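Local structure of cobalamin biosynthesis protein CobN (7C6O) at residues A172-E180 with Y195-T205. The protein is the large, catalytic subunit of cobaltochelatase, which inserts cobalt into the corrin ring during cobalamin (vitamin B12) biosynthesis. Numbering follows the deposited sequence.
Sequences ATPTWGVLE and YYRAQHLAGNT
Tyr195, the penultimate residue of strand 190-196, reaches Leu179 with its phenol oxygen: OH lies 3.4 Å from Leu179 CB, the two side chains crossing at about a right angle. Tyr195 OH also shares a 2.8 Å hydrogen bond with His200 ND1, either of which may be the donor, and this ties the end of the strand to the helix that follows. Arg197, in the first turn of helix 197-202, makes both hydrogen bonds of the contact. Its CG stands anti to the backbone N (chi1 -180°) and the chain stays extended as far as NE, which carries the guanidinium across to the backbone of 173-174. There Arg197 NE gives a nearly straight bond to Pro174 O (2.7 Å, 171°). Arg197 NH2 gives a more bent one to Thr173 O, at 2.9 Å. Both acceptors lie in the guanidinium plane, although NH2 itself sits well above the carbonyl plane of Thr173; two bonds from one flat group thus restrict its rotation. Thr175 O, buried nearby against Arg197 CD, has no polar partner. The strands of both segments belong to one mixed sheet, where strand 221-227 separates edge strand 176-178 from strand 190-196, pairing antiparallel with the first and parallel with the second; the contact bridges this intervening strand. His200, its ring stacked with Tyr226 of that strand, meets Leu179 CD1 at its edge, His200 CE1 being 3.9 Å away. Leu201 sets CD2 3.6 Å from Thr173 CG2, while Thr173 OG1 hydrogen-bonds to His143 O. Past the Schellman turn at Gly203, Thr205 CB approaches Leu179 CD2 loosely, at 4.3 Å.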
loop_
_atom_site.group_PDB
_atom_site.type_symbol
_atom_site.label_atom_id
_atom_site.label_comp_id
_atom_site.label_asym_id
_atom_site.label_seq_id
_atom_site.Cartn_x
_atom_site.Cartn_y
_atom_site.Cartn_z
ATOM N N ALA A 172 6.344 43.394 15.325
ATOM C CA ALA A 172 6.892 42.071 15.079
ATOM C C ALA A 172 5.778 41.031 15.077
ATOM O O ALA A 172 4.792 41.137 15.811
ATOM C CB ALA A 172 7.938 41.719 16.136
ATOM N N THR A 173 5.936 40.026 14.228
ATOM C CA THR A 173 4.994 38.926 14.167
ATOM C C THR A 173 5.634 37.675 14.739
ATOM O O THR A 173 6.746 37.314 14.330
ATOM C CB THR A 173 4.549 38.675 12.727
ATOM O OG1 THR A 173 5.655 38.903 11.844
ATOM C CG2 THR A 173 3.409 39.610 12.360
ATOM N N PRO A 174 4.979 36.998 15.679
ATOM C CA PRO A 174 5.606 35.845 16.331
ATOM C C PRO A 174 5.822 34.702 15.352
ATOM O O PRO A 174 5.194 34.619 14.294
ATOM C CB PRO A 174 4.598 35.453 17.419
ATOM C CG PRO A 174 3.628 36.593 17.510
ATOM C CD PRO A 174 3.611 37.234 16.163
ATOM N N THR A 175 6.745 33.812 15.720
ATOM C CA THR A 175 6.975 32.617 14.920
ATOM C C THR A 175 5.788 31.667 14.970
ATOM O O THR A 175 5.625 30.846 14.061
ATOM C CB THR A 175 8.244 31.904 15.391
ATOM O OG1 THR A 175 8.099 31.525 16.764
ATOM C CG2 THR A 175 9.447 32.824 15.258
ATOM N N TRP A 176 4.960 31.766 16.006
ATOM C CA TRP A 176 3.744 30.975 16.124
ATOM C C TRP A 176 2.734 31.782 16.926
ATOM O O TRP A 176 3.098 32.688 17.678
ATOM C CB TRP A 176 4.011 29.624 16.797
ATOM C CG TRP A 176 4.278 29.742 18.267
ATOM C CD1 TRP A 176 5.483 29.965 18.868
ATOM C CD2 TRP A 176 3.314 29.646 19.321
ATOM N NE1 TRP A 176 5.329 30.014 20.233
ATOM C CE2 TRP A 176 4.006 29.821 20.537
ATOM C CE3 TRP A 176 1.933 29.428 19.356
ATOM C CZ2 TRP A 176 3.364 29.785 21.772
ATOM C CZ3 TRP A 176 1.297 29.394 20.585
ATOM C CH2 TRP A 176 2.013 29.571 21.776
ATOM N N GLY A 177 1.460 31.446 16.768
ATOM C CA GLY A 177 0.440 32.152 17.519
ATOM C C GLY A 177 -0.930 31.565 17.268
ATOM O O GLY A 177 -1.090 30.572 16.551
ATOM N N VAL A 178 -1.925 32.212 17.873
ATOM C CA VAL A 178 -3.314 31.775 17.819
ATOM C C VAL A 178 -4.076 32.659 16.846
ATOM O O VAL A 178 -3.840 33.872 16.771
ATOM C CB VAL A 178 -3.957 31.819 19.219
ATOM C CG1 VAL A 178 -5.292 31.083 19.221
ATOM C CG2 VAL A 178 -3.016 31.240 20.262
ATOM N N LEU A 179 -4.988 32.052 16.089
ATOM C CA LEU A 179 -5.977 32.808 15.328
ATOM C C LEU A 179 -7.110 33.169 16.279
ATOM O O LEU A 179 -7.873 32.296 16.707
ATOM C CB LEU A 179 -6.485 31.996 14.140
ATOM C CG LEU A 179 -7.523 32.688 13.254
ATOM C CD1 LEU A 179 -6.932 33.921 12.585
ATOM C CD2 LEU A 179 -8.079 31.725 12.216
ATOM N N GLU A 180 -7.216 34.449 16.625
ATOM C CA GLU A 180 -8.185 34.863 17.631
ATOM C C GLU A 180 -9.600 34.792 17.069
ATOM O O GLU A 180 -9.892 35.347 16.005
ATOM C CB GLU A 180 -7.872 36.273 18.128
ATOM C CG GLU A 180 -6.547 36.384 18.877
ATOM C CD GLU A 180 -6.507 35.546 20.146
ATOM O OE1 GLU A 180 -7.583 35.239 20.704
ATOM O OE2 GLU A 180 -5.394 35.192 20.590
ATOM N N TYR A 195 -1.742 25.410 10.943
ATOM C CA TYR A 195 -1.577 25.908 9.585
ATOM C C TYR A 195 -0.321 26.766 9.503
ATOM O O TYR A 195 0.307 27.090 10.513
ATOM C CB TYR A 195 -2.815 26.688 9.115
ATOM C CG TYR A 195 -3.109 27.965 9.873
ATOM C CD1 TYR A 195 -3.681 27.930 11.138
ATOM C CD2 TYR A 195 -2.844 29.208 9.307
ATOM C CE1 TYR A 195 -3.964 29.096 11.829
ATOM C CE2 TYR A 195 -3.123 30.380 9.989
ATOM C CZ TYR A 195 -3.684 30.319 11.250
ATOM O OH TYR A 195 -3.965 31.481 11.936
ATOM N N TYR A 196 0.046 27.129 8.278
ATOM C CA TYR A 196 1.320 27.787 8.032
ATOM C C TYR A 196 1.269 29.271 8.372
ATOM O O TYR A 196 0.275 29.957 8.110
ATOM C CB TYR A 196 1.744 27.594 6.576
ATOM C CG TYR A 196 2.532 26.324 6.357
ATOM C CD1 TYR A 196 3.623 26.018 7.162
ATOM C CD2 TYR A 196 2.177 25.423 5.362
ATOM C CE1 TYR A 196 4.348 24.855 6.974
ATOM C CE2 TYR A 196 2.893 24.255 5.168
ATOM C CZ TYR A 196 3.978 23.978 5.976
ATOM O OH TYR A 196 4.697 22.819 5.789
ATOM N N ARG A 197 2.368 29.757 8.957
ATOM C CA ARG A 197 2.498 31.166 9.315
ATOM C C ARG A 197 2.367 32.070 8.097
ATOM O O ARG A 197 1.810 33.171 8.197
ATOM C CB ARG A 197 3.845 31.382 10.009
ATOM C CG ARG A 197 4.149 32.799 10.464
ATOM C CD ARG A 197 5.486 32.821 11.196
ATOM N NE ARG A 197 5.822 34.137 11.728
ATOM C CZ ARG A 197 6.514 35.052 11.060
ATOM N NH1 ARG A 197 6.939 34.794 9.831
ATOM N NH2 ARG A 197 6.781 36.225 11.620
ATOM N N ALA A 198 2.858 31.619 6.939
ATOM C CA ALA A 198 2.775 32.429 5.729
ATOM C C ALA A 198 1.328 32.751 5.369
ATOM O O ALA A 198 1.031 33.849 4.883
ATOM C CB ALA A 198 3.469 31.713 4.571
ATOM N N GLN A 199 0.412 31.806 5.599
ATOM C CA GLN A 199 -0.996 32.073 5.326
ATOM C C GLN A 199 -1.574 33.053 6.338
ATOM O O GLN A 199 -2.405 33.899 5.987
ATOM C CB GLN A 199 -1.793 30.769 5.329
ATOM C CG GLN A 199 -1.283 29.729 4.348
ATOM C CD GLN A 199 -1.335 30.205 2.910
ATOM O OE1 GLN A 199 -2.274 30.889 2.500
ATOM N NE2 GLN A 199 -0.319 29.847 2.134
ATOM N N HIS A 200 -1.155 32.952 7.601
ATOM C CA HIS A 200 -1.625 33.895 8.611
ATOM C C HIS A 200 -1.196 35.315 8.265
ATOM O O HIS A 200 -1.999 36.254 8.332
ATOM C CB HIS A 200 -1.099 33.492 9.990
ATOM C CG HIS A 200 -1.666 34.305 11.111
ATOM N ND1 HIS A 200 -2.921 34.078 11.635
ATOM C CD2 HIS A 200 -1.153 35.349 11.806
ATOM C CE1 HIS A 200 -3.155 34.943 12.605
ATOM N NE2 HIS A 200 -2.097 35.726 12.729
ATOM N N LEU A 201 0.070 35.487 7.877
ATOM C CA LEU A 201 0.571 36.818 7.542
ATOM C C LEU A 201 -0.141 37.391 6.325
ATOM O O LEU A 201 -0.423 38.594 6.270
ATOM C CB LEU A 201 2.076 36.762 7.298
ATOM C CG LEU A 201 2.926 36.409 8.516
ATOM C CD1 LEU A 201 4.395 36.377 8.146
ATOM C CD2 LEU A 201 2.672 37.409 9.618
ATOM N N ALA A 202 -0.437 36.546 5.335
ATOM C CA ALA A 202 -1.138 37.009 4.145
ATOM C C ALA A 202 -2.588 37.378 4.428
ATOM O O ALA A 202 -3.188 38.120 3.643
ATOM C CB ALA A 202 -1.083 35.938 3.054
ATOM N N GLY A 203 -3.159 36.888 5.525
ATOM C CA GLY A 203 -4.576 37.057 5.770
ATOM C C GLY A 203 -5.459 36.023 5.111
ATOM O O GLY A 203 -6.687 36.155 5.166
ATOM N N ASN A 204 -4.875 35.004 4.477
ATOM C CA ASN A 204 -5.644 33.930 3.845
ATOM C C ASN A 204 -5.928 32.837 4.876
ATOM O O ASN A 204 -5.391 31.730 4.836
ATOM C CB ASN A 204 -4.899 33.376 2.637
ATOM C CG ASN A 204 -5.188 34.149 1.364
ATOM O OD1 ASN A 204 -6.172 34.884 1.277
ATOM N ND2 ASN A 204 -4.334 33.974 0.361
ATOM N N THR A 205 -6.796 33.175 5.826
ATOM C CA THR A 205 -7.154 32.251 6.894
ATOM C C THR A 205 -8.595 31.769 6.792
ATOM O O THR A 205 -9.079 31.099 7.712
ATOM C CB THR A 205 -6.909 32.893 8.262
ATOM O OG1 THR A 205 -7.620 34.135 8.351
ATOM C CG2 THR A 205 -5.422 33.142 8.472
#